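DUF4439 domain-containing protein (Mycobacterium tuberculosis, PDB 2IB0) is of unknown function but adopts a ferritin-like four-helix bundle and forms a two-chain assembly in the crystal. Local coordinates at residues A24-A29 / V71-R76; A35-Y40 / Q61-R66; N52-D57 / T142-V147. One frame throughout, in Å; residues are numbered along the deposited sequence.

Interaction 1 (A24-A29 / V71-R76); sequences AALCDA and VMLSAR
Leu26 meets three residues of 71-76, and one of its methyls, CD2, makes the nearest contact to each. With CG anti to the backbone N (chi1 -177°), the branch lies beside its own carbonyl carbon and sends CD2 across to Leu73 CD2 at 3.4 Å, tighter than usual for two methyl carbons. The two leucines run antiparallel alongside each other. The same CD2 also reaches Met72 CB at 4.0 Å and sits 3.9 Å above the Arg76 guanidinium, over its centre. That planar group is held at its nitrogens by residues beyond the two segments: NH2 forms salt bridges with Asp126 and Asp22, and NH1 a hydrogen bond with Asn23. The chain of Arg76, extended from CG to NE, thus spans the contact while its charge is answered elsewhere. Trp114 of helix 96-120 also packs on Leu26. One residue on, Cys27 SG touches Leu73 CD2 at 3.9 Å, a thinner contact at a site where Val78 and Pro81 of the following loop also pack. The segment axes are 10.9 Å apart and run at 154°, the near-antiparallel packing of consecutive helices in a ferritin-like four-helix bundle, here close to the end of helix 52-75.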
ATOM      1  N   ALA A  24       4.890 -16.048 -14.302  1.00 32.76           N
ATOM      2  CA  ALA A  24       4.531 -16.863 -13.173  1.00 32.15           C
ATOM      3  C   ALA A  24       3.994 -16.018 -12.060  1.00 31.68           C
ATOM      4  O   ALA A  24       2.997 -16.409 -11.452  1.00 33.01           O
ATOM      5  CB  ALA A  24       5.702 -17.704 -12.696  1.00 33.57           C
ATOM      6  N   ALA A  25       4.623 -14.857 -11.786  1.00 30.30           N
ATOM      7  CA  ALA A  25       4.132 -14.026 -10.718  1.00 28.96           C
ATOM      8  C   ALA A  25       2.737 -13.487 -11.045  1.00 27.92           C
ATOM      9  O   ALA A  25       1.923 -13.348 -10.173  1.00 25.88           O
ATOM     10  CB  ALA A  25       5.133 -12.851 -10.403  1.00 28.52           C
ATOM     11  N   LEU A  26       2.492 -13.090 -12.288  1.00 27.95           N
ATOM     12  CA  LEU A  26       1.235 -12.421 -12.584  1.00 28.34           C
ATOM     13  C   LEU A  26       0.073 -13.424 -12.669  1.00 30.05           C
ATOM     14  O   LEU A  26      -1.083 -13.078 -12.316  1.00 28.64           O
ATOM     15  CB  LEU A  26       1.371 -11.595 -13.874  1.00 29.06           C
ATOM     16  CG  LEU A  26       0.163 -10.753 -14.318  1.00 29.77           C
ATOM     17  CD1 LEU A  26      -0.177  -9.648 -13.357  1.00 26.83           C
ATOM     18  CD2 LEU A  26       0.282 -10.237 -15.757  1.00 27.66           C
ATOM     19  N   CYS A  27       0.376 -14.643 -13.154  1.00 30.92           N
ATOM     20  CA  CYS A  27      -0.564 -15.754 -13.089  1.00 32.39           C
ATOM     21  C   CYS A  27      -0.931 -16.085 -11.651  1.00 31.42           C
ATOM     22  O   CYS A  27      -2.094 -16.243 -11.354  1.00 30.72           O
ATOM     23  CB  CYS A  27      -0.052 -17.016 -13.839  1.00 33.32           C
ATOM     24  SG  CYS A  27      -0.064 -16.829 -15.651  1.00 39.21           S
ATOM     25  N   ASP A  28       0.051 -16.169 -10.748  1.00 32.90           N
ATOM     26  CA  ASP A  28      -0.258 -16.389  -9.316  1.00 33.64           C
ATOM     27  C   ASP A  28      -1.170 -15.299  -8.762  1.00 33.71           C
ATOM     28  O   ASP A  28      -2.049 -15.587  -7.967  1.00 35.20           O
ATOM     29  CB  ASP A  28       0.990 -16.371  -8.452  1.00 34.53           C
ATOM     30  CG  ASP A  28       1.866 -17.577  -8.652  1.00 38.04           C
ATOM     31  OD1 ASP A  28       1.367 -18.629  -9.097  1.00 39.06           O
ATOM     32  OD2 ASP A  28       3.081 -17.444  -8.384  1.00 40.42           O
ATOM     33  N   ALA A  29      -0.988 -14.070  -9.219  1.00 31.85           N
ATOM     34  CA  ALA A  29      -1.663 -12.939  -8.600  1.00 32.28           C
ATOM     35  C   ALA A  29      -3.084 -12.964  -9.092  1.00 32.60           C
ATOM     36  O   ALA A  29      -3.999 -12.684  -8.338  1.00 32.68           O
ATOM     37  CB  ALA A  29      -0.988 -11.640  -8.995  1.00 31.01           C
ATOM     38  N   VAL A  71      -6.416  -9.096 -19.493  1.00 38.16           N
ATOM     39  CA  VAL A  71      -5.944  -8.366 -20.663  1.00 38.80           C
ATOM     40  C   VAL A  71      -4.400  -8.399 -20.736  1.00 38.93           C
ATOM     41  O   VAL A  71      -3.838  -8.715 -21.777  1.00 38.83           O
ATOM     42  CB  VAL A  71      -6.515  -6.903 -20.675  1.00 38.98           C
ATOM     43  CG1 VAL A  71      -5.815  -6.016 -21.723  1.00 39.17           C
ATOM     44  CG2 VAL A  71      -8.030  -6.923 -20.901  1.00 37.12           C
ATOM     45  N   MET A  72      -3.728  -8.099 -19.624  1.00 38.95           N
ATOM     46  CA  MET A  72      -2.244  -8.072 -19.565  1.00 38.25           C
ATOM     47  C   MET A  72      -1.626  -9.398 -19.998  1.00 37.86           C
ATOM     48  O   MET A  72      -0.692  -9.416 -20.811  1.00 38.20           O
ATOM     49  CB  MET A  72      -1.745  -7.744 -18.159  1.00 38.33           C
ATOM     50  CG  MET A  72      -1.872  -6.292 -17.745  1.00 38.90           C
ATOM     51  SD  MET A  72      -1.761  -6.034 -15.956  1.00 38.69           S
ATOM     52  CE  MET A  72       0.013  -5.999 -15.708  1.00 34.06           C
ATOM     53  N   LEU A  73      -2.141 -10.499 -19.463  1.00 36.78           N
ATOM     54  CA  LEU A  73      -1.631 -11.828 -19.810  1.00 36.88           C
ATOM     55  C   LEU A  73      -1.810 -12.110 -21.309  1.00 37.78           C
ATOM     56  O   LEU A  73      -0.910 -12.685 -21.927  1.00 37.47           O
ATOM     57  CB  LEU A  73      -2.241 -12.933 -18.926  1.00 35.81           C
ATOM     58  CG  LEU A  73      -1.834 -12.853 -17.429  1.00 36.89           C
ATOM     59  CD1 LEU A  73      -2.717 -13.751 -16.555  1.00 35.06           C
ATOM     60  CD2 LEU A  73      -0.356 -13.212 -17.205  1.00 35.36           C
ATOM     61  N   SER A  74      -2.936 -11.666 -21.890  1.00 38.33           N
ATOM     62  CA  SER A  74      -3.148 -11.750 -23.348  1.00 39.83           C
ATOM     63  C   SER A  74      -2.130 -10.955 -24.175  1.00 39.46           C
ATOM     64  O   SER A  74      -1.593 -11.454 -25.188  1.00 39.49           O
ATOM     65  CB  SER A  74      -4.580 -11.359 -23.726  1.00 40.52           C
ATOM     66  OG  SER A  74      -5.500 -12.234 -23.093  1.00 42.82           O
ATOM     67  N   ALA A  75      -1.842  -9.729 -23.743  1.00 38.91           N
ATOM     68  CA  ALA A  75      -0.796  -8.926 -24.373  1.00 39.11           C
ATOM     69  C   ALA A  75       0.574  -9.636 -24.376  1.00 39.38           C
ATOM     70  O   ALA A  75       1.400  -9.395 -25.262  1.00 39.69           O
ATOM     71  CB  ALA A  75      -0.702  -7.558 -23.711  1.00 38.53           C
ATOM     72  N   ARG A  76       0.788 -10.517 -23.400  1.00 39.48           N
ATOM     73  CA  ARG A  76       2.018 -11.284 -23.262  1.00 40.59           C
ATOM     74  C   ARG A  76       2.033 -12.617 -24.048  1.00 42.21           C
ATOM     75  O   ARG A  76       3.075 -13.285 -24.097  1.00 42.43           O
ATOM     76  CB  ARG A  76       2.276 -11.595 -21.790  1.00 40.43           C
ATOM     77  CG  ARG A  76       2.490 -10.379 -20.910  1.00 37.87           C
ATOM     78  CD  ARG A  76       2.813 -10.825 -19.510  1.00 34.92           C
ATOM     79  NE  ARG A  76       3.150  -9.711 -18.614  1.00 32.16           N
ATOM     80  CZ  ARG A  76       3.743  -9.876 -17.441  1.00 31.00           C
ATOM     81  NH1 ARG A  76       4.073 -11.105 -17.028  1.00 30.94           N
ATOM     82  NH2 ARG A  76       3.974  -8.830 -16.661  1.00 29.37           N
TER

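Interaction 2 (A35-Y40 / Q61-R66); sequences ATIYGY and QHRHRR
The imidazole of His62 carries Thr36 CG2 over one face: the methyl stands 3.6 Å from the ring centroid and 12° off the normal, a CH-pi contact. Thr36 turns this methyl inward because CG2 is anti to the backbone N, while OG1 lies beside that nitrogen and bonds to Val32 O. The Tyr40 ring meets His62 with its plane turned by 37° and the centroids 5.6 Å apart; the nearest atoms are Tyr40 CE1 and His62 NE2, at 3.6 Å. Both ring nitrogens of His62 have carboxylate partners, ND1 with Glu33 and NE2 with Glu107, and Tyr40 OH shares the latter; the two nitrogen bonds restrain the rotation of the imidazole.

Beyond the rings, Ile37 lies beside His62 and points the other way, its CG1 3.6 Å from His62 CB. Its CD1 reaches Arg66 CD at 3.7 Å, where the two chains cross at about a right angle. Past that point the arginine bends at chi3, which turns the guanidinium so that NH1 also lies 3.7 Å from Ile37 CD1. The segment axes approach to 9.7 Å at 156°, closely packed antiparallel helices. A histidine gripped by glutamates from two helices in the middle of the bundle recalls the position of the carboxylate-histidine centre of ferritin-like proteins, although a metal role here is not established.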
ATOM      1  N   ALA A  35      -9.738 -16.140  -6.271  1.00 32.92           N
ATOM      2  CA  ALA A  35      -9.986 -16.704  -4.954  1.00 33.65           C
ATOM      3  C   ALA A  35     -10.507 -15.665  -3.970  1.00 34.53           C
ATOM      4  O   ALA A  35     -11.306 -16.003  -3.081  1.00 36.06           O
ATOM      5  CB  ALA A  35      -8.735 -17.347  -4.411  1.00 33.70           C
ATOM      6  N   THR A  36     -10.087 -14.409  -4.137  1.00 33.03           N
ATOM      7  CA  THR A  36     -10.554 -13.303  -3.307  1.00 32.81           C
ATOM      8  C   THR A  36     -11.966 -12.869  -3.620  1.00 33.14           C
ATOM      9  O   THR A  36     -12.744 -12.622  -2.700  1.00 32.43           O
ATOM     10  CB  THR A  36      -9.648 -12.072  -3.438  1.00 33.20           C
ATOM     11  OG1 THR A  36      -8.401 -12.411  -2.873  1.00 32.73           O
ATOM     12  CG2 THR A  36     -10.198 -10.944  -2.659  1.00 30.94           C
ATOM     13  N   ILE A  37     -12.279 -12.762  -4.914  1.00 32.61           N
ATOM     14  CA  ILE A  37     -13.610 -12.422  -5.379  1.00 32.69           C
ATOM     15  C   ILE A  37     -14.610 -13.493  -4.896  1.00 33.50           C
ATOM     16  O   ILE A  37     -15.683 -13.156  -4.394  1.00 34.00           O
ATOM     17  CB  ILE A  37     -13.654 -12.298  -6.949  1.00 32.67           C
ATOM     18  CG1 ILE A  37     -12.856 -11.077  -7.407  1.00 31.70           C
ATOM     19  CG2 ILE A  37     -15.117 -12.444  -7.537  1.00 29.63           C
ATOM     20  CD1 ILE A  37     -12.259 -11.276  -8.796  1.00 31.90           C
ATOM     21  N   TYR A  38     -14.234 -14.762  -5.004  1.00 33.26           N
ATOM     22  CA  TYR A  38     -15.052 -15.844  -4.448  1.00 33.37           C
ATOM     23  C   TYR A  38     -15.238 -15.661  -2.929  1.00 33.93           C
ATOM     24  O   TYR A  38     -16.344 -15.831  -2.402  1.00 33.80           O
ATOM     25  CB  TYR A  38     -14.408 -17.191  -4.786  1.00 33.05           C
ATOM     26  CG  TYR A  38     -14.933 -18.406  -4.082  1.00 33.25           C
ATOM     27  CD1 TYR A  38     -16.044 -19.090  -4.589  1.00 30.19           C
ATOM     28  CD2 TYR A  38     -14.291 -18.936  -2.949  1.00 32.66           C
ATOM     29  CE1 TYR A  38     -16.536 -20.251  -3.972  1.00 35.61           C
ATOM     30  CE2 TYR A  38     -14.789 -20.133  -2.331  1.00 32.90           C
ATOM     31  CZ  TYR A  38     -15.904 -20.759  -2.844  1.00 34.23           C
ATOM     32  OH  TYR A  38     -16.406 -21.939  -2.312  1.00 32.83           O
ATOM     33  N   GLY A  39     -14.171 -15.288  -2.225  1.00 33.15           N
ATOM     34  CA  GLY A  39     -14.244 -15.201  -0.779  1.00 32.69           C
ATOM     35  C   GLY A  39     -15.124 -14.058  -0.322  1.00 32.07           C
ATOM     36  O   GLY A  39     -15.741 -14.115   0.739  1.00 31.01           O
ATOM     37  N   TYR A  40     -15.144 -12.976  -1.094  1.00 31.66           N
ATOM     38  CA  TYR A  40     -15.962 -11.835  -0.702  1.00 31.04           C
ATOM     39  C   TYR A  40     -17.460 -12.110  -0.858  1.00 31.02           C
ATOM     40  O   TYR A  40     -18.254 -11.440  -0.233  1.00 31.61           O
ATOM     41  CB  TYR A  40     -15.577 -10.576  -1.457  1.00 31.21           C
ATOM     42  CG  TYR A  40     -14.574  -9.676  -0.770  1.00 31.38           C
ATOM     43  CD1 TYR A  40     -13.302  -9.493  -1.295  1.00 31.69           C
ATOM     44  CD2 TYR A  40     -14.902  -9.011   0.427  1.00 32.21           C
ATOM     45  CE1 TYR A  40     -12.357  -8.635  -0.644  1.00 31.02           C
ATOM     46  CE2 TYR A  40     -13.992  -8.196   1.073  1.00 33.28           C
ATOM     47  CZ  TYR A  40     -12.703  -8.009   0.533  1.00 30.96           C
ATOM     48  OH  TYR A  40     -11.804  -7.153   1.162  1.00 30.34           O
ATOM     49  N   GLN A  61     -13.396  -3.293  -7.034  1.00 39.31           N
ATOM     50  CA  GLN A  61     -11.931  -3.183  -7.128  1.00 38.59           C
ATOM     51  C   GLN A  61     -11.229  -4.494  -7.579  1.00 37.33           C
ATOM     52  O   GLN A  61     -10.372  -4.487  -8.469  1.00 35.38           O
ATOM     53  CB  GLN A  61     -11.364  -2.699  -5.800  1.00 38.42           C
ATOM     54  CG  GLN A  61      -9.853  -2.597  -5.774  1.00 39.13           C
ATOM     55  CD  GLN A  61      -9.360  -2.165  -4.393  1.00 40.45           C
ATOM     56  OE1 GLN A  61      -8.979  -2.990  -3.561  1.00 42.37           O
ATOM     57  NE2 GLN A  61      -9.439  -0.882  -4.132  1.00 37.13           N
ATOM     58  N   HIS A  62     -11.601  -5.601  -6.952  1.00 36.50           N
ATOM     59  CA  HIS A  62     -11.048  -6.889  -7.367  1.00 36.01           C
ATOM     60  C   HIS A  62     -11.513  -7.357  -8.743  1.00 35.53           C
ATOM     61  O   HIS A  62     -10.701  -7.874  -9.497  1.00 36.65           O
ATOM     62  CB  HIS A  62     -11.337  -7.966  -6.353  1.00 35.12           C
ATOM     63  CG  HIS A  62     -10.631  -7.771  -5.071  1.00 33.06           C
ATOM     64  ND1 HIS A  62      -9.289  -8.047  -4.919  1.00 33.28           N
ATOM     65  CD2 HIS A  62     -11.064  -7.289  -3.883  1.00 32.76           C
ATOM     66  CE1 HIS A  62      -8.926  -7.745  -3.685  1.00 34.34           C
ATOM     67  NE2 HIS A  62      -9.990  -7.310  -3.028  1.00 32.98           N
ATOM     68  N   ARG A  63     -12.797  -7.210  -9.063  1.00 35.02           N
ATOM     69  CA  ARG A  63     -13.300  -7.660 -10.362  1.00 34.92           C
ATOM     70  C   ARG A  63     -12.621  -6.898 -11.484  1.00 34.68           C
ATOM     71  O   ARG A  63     -12.201  -7.505 -12.470  1.00 33.34           O
ATOM     72  CB  ARG A  63     -14.823  -7.564 -10.473  1.00 35.49           C
ATOM     73  CG  ARG A  63     -15.545  -8.619  -9.696  1.00 34.64           C
ATOM     74  CD  ARG A  63     -16.975  -8.266  -9.547  1.00 36.59           C
ATOM     75  NE  ARG A  63     -17.682  -9.431  -9.052  1.00 42.24           N
ATOM     76  CZ  ARG A  63     -18.781  -9.405  -8.302  1.00 43.41           C
ATOM     77  NH1 ARG A  63     -19.307  -8.239  -7.931  1.00 42.12           N
ATOM     78  NH2 ARG A  63     -19.345 -10.561  -7.919  1.00 42.21           N
ATOM     79  N   HIS A  64     -12.446  -5.586 -11.274  1.00 34.73           N
ATOM     80  CA  HIS A  64     -11.806  -4.719 -12.245  1.00 35.73           C
ATOM     81  C   HIS A  64     -10.322  -5.088 -12.404  1.00 35.19           C
ATOM     82  O   HIS A  64      -9.838  -5.214 -13.516  1.00 35.36           O
ATOM     83  CB  HIS A  64     -11.977  -3.229 -11.850  1.00 36.68           C
ATOM     84  CG  HIS A  64     -11.475  -2.263 -12.886  1.00 41.32           C
ATOM     85  ND1 HIS A  64     -10.162  -1.830 -12.940  1.00 47.85           N
ATOM     86  CD2 HIS A  64     -12.109  -1.640 -13.913  1.00 46.19           C
ATOM     87  CE1 HIS A  64     -10.005  -0.996 -13.954  1.00 45.22           C
ATOM     88  NE2 HIS A  64     -11.171  -0.859 -14.560  1.00 46.81           N
ATOM     89  N   ARG A  65      -9.603  -5.247 -11.288  1.00 33.96           N
ATOM     90  CA  ARG A  65      -8.218  -5.686 -11.316  1.00 32.44           C
ATOM     91  C   ARG A  65      -8.052  -7.018 -12.064  1.00 32.10           C
ATOM     92  O   ARG A  65      -7.178  -7.145 -12.911  1.00 31.94           O
ATOM     93  CB  ARG A  65      -7.711  -5.850  -9.892  1.00 32.39           C
ATOM     94  CG  ARG A  65      -6.229  -6.063  -9.809  1.00 31.19           C
ATOM     95  CD  ARG A  65      -5.837  -6.300  -8.380  1.00 30.25           C
ATOM     96  NE  ARG A  65      -6.038  -5.123  -7.558  1.00 28.43           N
ATOM     97  CZ  ARG A  65      -6.302  -5.154  -6.256  1.00 29.84           C
ATOM     98  NH1 ARG A  65      -6.420  -6.322  -5.631  1.00 30.19           N
ATOM     99  NH2 ARG A  65      -6.459  -4.017  -5.571  1.00 29.82           N
ATOM    100  N   ARG A  66      -8.878  -8.003 -11.720  1.00 31.15           N
ATOM    101  CA  ARG A  66      -8.915  -9.330 -12.394  1.00 30.82           C
ATOM    102  C   ARG A  66      -9.056  -9.216 -13.917  1.00 30.75           C
ATOM    103  O   ARG A  66      -8.264  -9.797 -14.670  1.00 31.20           O
ATOM    104  CB  ARG A  66     -10.043 -10.188 -11.832  1.00 30.41           C
ATOM    105  CG  ARG A  66     -10.416 -11.460 -12.747  1.00 31.01           C
ATOM    106  CD  ARG A  66     -11.813 -11.987 -12.404  1.00 33.46           C
ATOM    107  NE  ARG A  66     -12.917 -11.118 -12.842  1.00 36.35           N
ATOM    108  CZ  ARG A  66     -14.191 -11.252 -12.449  1.00 35.75           C
ATOM    109  NH1 ARG A  66     -14.558 -12.205 -11.604  1.00 32.79           N
ATOM    110  NH2 ARG A  66     -15.115 -10.429 -12.909  1.00 36.85           N
TER

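Interaction 3 (N52-D57 / T142-V147); sequences NFLVAD and TRWNRV
Leu54 enters between two flat groups of 142-147, the Arg143 guanidinium and the Trp144 indole, and lays one methyl on a face of each, a contact between the first turns of helix 52-75 and the C-terminal part of helix 124-150 of the ferritin-like four-helix bundle. The leucine comes from the facing helix and overlaps both side chains lengthwise, head to tail with each. The two segments are nearly antiparallel, their axes 11.6 Å apart. CD2 stands over the six-membered ring of Trp144, 3.6 Å from its centroid and 13° off the normal, a CH-pi contact, and also meets Val147 CG2 at 3.6 Å. CD1 lies over the centre of the guanidinium, 3.4 Å from Arg143 CZ.

The edges of the two flat groups have partners of their own. Val55 CG2 lies in the indole plane at the rim, 3.7 Å from Trp144 CH2, which would limit how far the ring can shift along its own plane. The indole is buried, and Ala100, Ala103 and Val104 of helix 96-120 and Val43 of helix 18-46 also pack against it. Helix 124-150 also meets its copy in the second subunit, where Arg143 packs against Arg146 of that chain.

The Arg143 chain bends at chi3 (66°), and the guanidinium offers its edge to Asp57. Carboxylate and guanidinium planes are turned 53° apart. The salt bridge is a long one, 3.6 Å from Asp57 OD2 to Arg143 NH2, with OD2 near the guanidinium plane and about equally far from NH1 and NH2.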
ATOM      1  N   ASN A  52     -21.715  -3.134   4.035  1.00 47.33           N
ATOM      2  CA  ASN A  52     -21.863  -3.434   2.621  1.00 48.80           C
ATOM      3  C   ASN A  52     -21.413  -2.458   1.585  1.00 46.81           C
ATOM      4  O   ASN A  52     -21.142  -2.863   0.469  1.00 47.11           O
ATOM      5  CB  ASN A  52     -22.972  -4.438   2.100  1.00 50.83           C
ATOM      6  CG  ASN A  52     -23.992  -4.911   3.144  1.00 55.86           C
ATOM      7  OD1 ASN A  52     -23.758  -5.921   3.881  1.00 60.49           O
ATOM      8  ND2 ASN A  52     -25.187  -4.300   3.100  1.00 57.50           N
ATOM      9  N   PHE A  53     -21.233  -1.205   1.982  1.00 45.70           N
ATOM     10  CA  PHE A  53     -20.465  -0.231   1.203  1.00 44.80           C
ATOM     11  C   PHE A  53     -19.034  -0.732   0.976  1.00 41.89           C
ATOM     12  O   PHE A  53     -18.521  -0.618  -0.113  1.00 40.96           O
ATOM     13  CB  PHE A  53     -20.400   1.130   1.910  1.00 46.97           C
ATOM     14  CG  PHE A  53     -21.634   2.012   1.707  1.00 52.82           C
ATOM     15  CD1 PHE A  53     -22.300   2.068   0.456  1.00 56.08           C
ATOM     16  CD2 PHE A  53     -22.110   2.827   2.764  1.00 56.66           C
ATOM     17  CE1 PHE A  53     -23.444   2.888   0.273  1.00 58.35           C
ATOM     18  CE2 PHE A  53     -23.240   3.661   2.591  1.00 58.37           C
ATOM     19  CZ  PHE A  53     -23.910   3.689   1.343  1.00 56.41           C
ATOM     20  N   LEU A  54     -18.413  -1.282   2.026  1.00 39.00           N
ATOM     21  CA  LEU A  54     -17.048  -1.816   1.988  1.00 36.64           C
ATOM     22  C   LEU A  54     -16.949  -3.066   1.096  1.00 36.63           C
ATOM     23  O   LEU A  54     -16.058  -3.180   0.235  1.00 36.77           O
ATOM     24  CB  LEU A  54     -16.554  -2.066   3.421  1.00 36.43           C
ATOM     25  CG  LEU A  54     -15.103  -2.494   3.775  1.00 36.86           C
ATOM     26  CD1 LEU A  54     -14.077  -1.603   3.097  1.00 33.24           C
ATOM     27  CD2 LEU A  54     -14.810  -2.584   5.320  1.00 33.70           C
ATOM     28  N   VAL A  55     -17.879  -3.994   1.280  1.00 36.01           N
ATOM     29  CA  VAL A  55     -17.911  -5.204   0.488  1.00 35.23           C
ATOM     30  C   VAL A  55     -18.075  -4.851  -0.979  1.00 35.02           C
ATOM     31  O   VAL A  55     -17.296  -5.336  -1.798  1.00 34.81           O
ATOM     32  CB  VAL A  55     -19.054  -6.170   0.904  1.00 36.52           C
ATOM     33  CG1 VAL A  55     -19.166  -7.354  -0.109  1.00 33.55           C
ATOM     34  CG2 VAL A  55     -18.840  -6.698   2.346  1.00 37.04           C
ATOM     35  N   ALA A  56     -19.072  -4.029  -1.321  1.00 34.28           N
ATOM     36  CA  ALA A  56     -19.275  -3.623  -2.719  1.00 35.32           C
ATOM     37  C   ALA A  56     -18.013  -3.007  -3.332  1.00 36.34           C
ATOM     38  O   ALA A  56     -17.627  -3.358  -4.463  1.00 35.98           O
ATOM     39  CB  ALA A  56     -20.450  -2.638  -2.856  1.00 34.67           C
ATOM     40  N   ASP A  57     -17.412  -2.053  -2.602  1.00 37.13           N
ATOM     41  CA  ASP A  57     -16.154  -1.412  -2.975  1.00 38.05           C
ATOM     42  C   ASP A  57     -15.062  -2.438  -3.252  1.00 37.11           C
ATOM     43  O   ASP A  57     -14.407  -2.376  -4.263  1.00 36.43           O
ATOM     44  CB  ASP A  57     -15.641  -0.542  -1.805  1.00 39.73           C
ATOM     45  CG  ASP A  57     -16.234   0.854  -1.765  1.00 45.47           C
ATOM     46  OD1 ASP A  57     -17.005   1.236  -2.687  1.00 50.52           O
ATOM     47  OD2 ASP A  57     -15.896   1.582  -0.775  1.00 53.16           O
ATOM     48  N   THR A 142      -6.372  -2.538   5.933  1.00 32.76           N
ATOM     49  CA  THR A 142      -6.448  -1.641   7.070  1.00 32.42           C
ATOM     50  C   THR A 142      -7.920  -1.258   7.334  1.00 32.18           C
ATOM     51  O   THR A 142      -8.320  -1.079   8.475  1.00 31.04           O
ATOM     52  CB  THR A 142      -5.618  -0.312   6.903  1.00 34.27           C
ATOM     53  OG1 THR A 142      -6.266   0.516   5.938  1.00 38.93           O
ATOM     54  CG2 THR A 142      -4.227  -0.577   6.437  1.00 30.99           C
ATOM     55  N   ARG A 143      -8.703  -1.063   6.274  1.00 31.50           N
ATOM     56  CA  ARG A 143     -10.136  -0.773   6.429  1.00 32.96           C
ATOM     57  C   ARG A 143     -10.931  -1.906   7.137  1.00 32.85           C
ATOM     58  O   ARG A 143     -11.791  -1.639   7.947  1.00 33.31           O
ATOM     59  CB  ARG A 143     -10.769  -0.480   5.059  1.00 33.73           C
ATOM     60  CG  ARG A 143     -10.203   0.760   4.475  1.00 28.71           C
ATOM     61  CD  ARG A 143     -10.759   1.148   3.078  1.00 31.92           C
ATOM     62  NE  ARG A 143     -12.177   1.499   3.180  1.00 38.86           N
ATOM     63  CZ  ARG A 143     -13.062   1.503   2.173  1.00 44.04           C
ATOM     64  NH1 ARG A 143     -12.717   1.165   0.915  1.00 42.06           N
ATOM     65  NH2 ARG A 143     -14.330   1.841   2.433  1.00 44.69           N
ATOM     66  N   TRP A 144     -10.634  -3.156   6.835  1.00 33.08           N
ATOM     67  CA  TRP A 144     -11.273  -4.284   7.523  1.00 34.31           C
ATOM     68  C   TRP A 144     -10.784  -4.479   8.959  1.00 34.69           C
ATOM     69  O   TRP A 144     -11.549  -4.899   9.815  1.00 33.77           O
ATOM     70  CB  TRP A 144     -11.117  -5.581   6.718  1.00 34.91           C
ATOM     71  CG  TRP A 144     -12.036  -5.636   5.553  1.00 35.61           C
ATOM     72  CD1 TRP A 144     -11.720  -5.425   4.229  1.00 34.86           C
ATOM     73  CD2 TRP A 144     -13.450  -5.940   5.593  1.00 34.02           C
ATOM     74  NE1 TRP A 144     -12.864  -5.563   3.444  1.00 38.09           N
ATOM     75  CE2 TRP A 144     -13.930  -5.894   4.255  1.00 35.93           C
ATOM     76  CE3 TRP A 144     -14.351  -6.256   6.633  1.00 34.96           C
ATOM     77  CZ2 TRP A 144     -15.298  -6.149   3.920  1.00 36.89           C
ATOM     78  CZ3 TRP A 144     -15.719  -6.513   6.295  1.00 35.93           C
ATOM     79  CH2 TRP A 144     -16.161  -6.446   4.947  1.00 33.42           C
ATOM     80  N   ASN A 145      -9.510  -4.143   9.217  1.00 35.63           N
ATOM     81  CA  ASN A 145      -8.951  -4.155  10.549  1.00 35.12           C
ATOM     82  C   ASN A 145      -9.581  -3.075  11.437  1.00 35.41           C
ATOM     83  O   ASN A 145      -9.738  -3.263  12.639  1.00 34.16           O
ATOM     84  CB  ASN A 145      -7.454  -3.935  10.476  1.00 36.32           C
ATOM     85  CG  ASN A 145      -6.667  -5.232  10.454  1.00 40.51           C
ATOM     86  OD1 ASN A 145      -5.720  -5.406   9.630  1.00 45.98           O
ATOM     87  ND2 ASN A 145      -7.010  -6.147  11.371  1.00 39.70           N
ATOM     88  N   ARG A 146      -9.912  -1.942  10.827  1.00 34.88           N
ATOM     89  CA  ARG A 146     -10.623  -0.878  11.489  1.00 35.74           C
ATOM     90  C   ARG A 146     -12.057  -1.341  11.826  1.00 33.70           C
ATOM     91  O   ARG A 146     -12.567  -1.031  12.897  1.00 31.63           O
ATOM     92  CB  ARG A 146     -10.647   0.360  10.595  1.00 36.60           C
ATOM     93  CG  ARG A 146     -11.120   1.612  11.248  1.00 43.36           C
ATOM     94  CD  ARG A 146     -10.687   2.810  10.360  1.00 52.18           C
ATOM     95  NE  ARG A 146      -9.230   3.029  10.416  1.00 58.84           N
ATOM     96  CZ  ARG A 146      -8.433   3.301   9.368  1.00 59.93           C
ATOM     97  NH1 ARG A 146      -8.908   3.383   8.132  1.00 59.46           N
ATOM     98  NH2 ARG A 146      -7.133   3.471   9.568  1.00 62.92           N
ATOM     99  N   VAL A 147     -12.693  -2.091  10.921  1.00 33.53           N
ATOM    100  CA  VAL A 147     -13.954  -2.752  11.249  1.00 31.62           C
ATOM    101  C   VAL A 147     -13.818  -3.707  12.459  1.00 33.04           C
ATOM    102  O   VAL A 147     -14.576  -3.596  13.437  1.00 33.71           O
ATOM    103  CB  VAL A 147     -14.569  -3.457   9.985  1.00 33.31           C
ATOM    104  CG1 VAL A 147     -15.825  -4.262  10.367  1.00 27.29           C
ATOM    105  CG2 VAL A 147     -14.933  -2.399   8.933  1.00 33.02           C
TER

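Overall arrangement
Helix 52-75 takes part in all three contacts. Interactions 1 and 2 join it to helix 18-46, their centres 15 Å apart, whereas interaction 3 joins it to helix 124-150. Interaction 2 lies nearest the middle, its centre about 6 Å from that of the chain, and is built round a polar histidine and tyrosine with carboxylate partners. Interactions 1 and 3, on opposite sides of that centre, lie about 15 and 13 Å from it; each sets a leucine methyl over an arginine guanidinium, but only in interaction 3 does the arginine pair with an acid across the contact. Interactions 2 and 3 touch through Tyr40 OH and Trp144 NE1, 3.0 Å apart, and interaction 3 alone borders the second subunit.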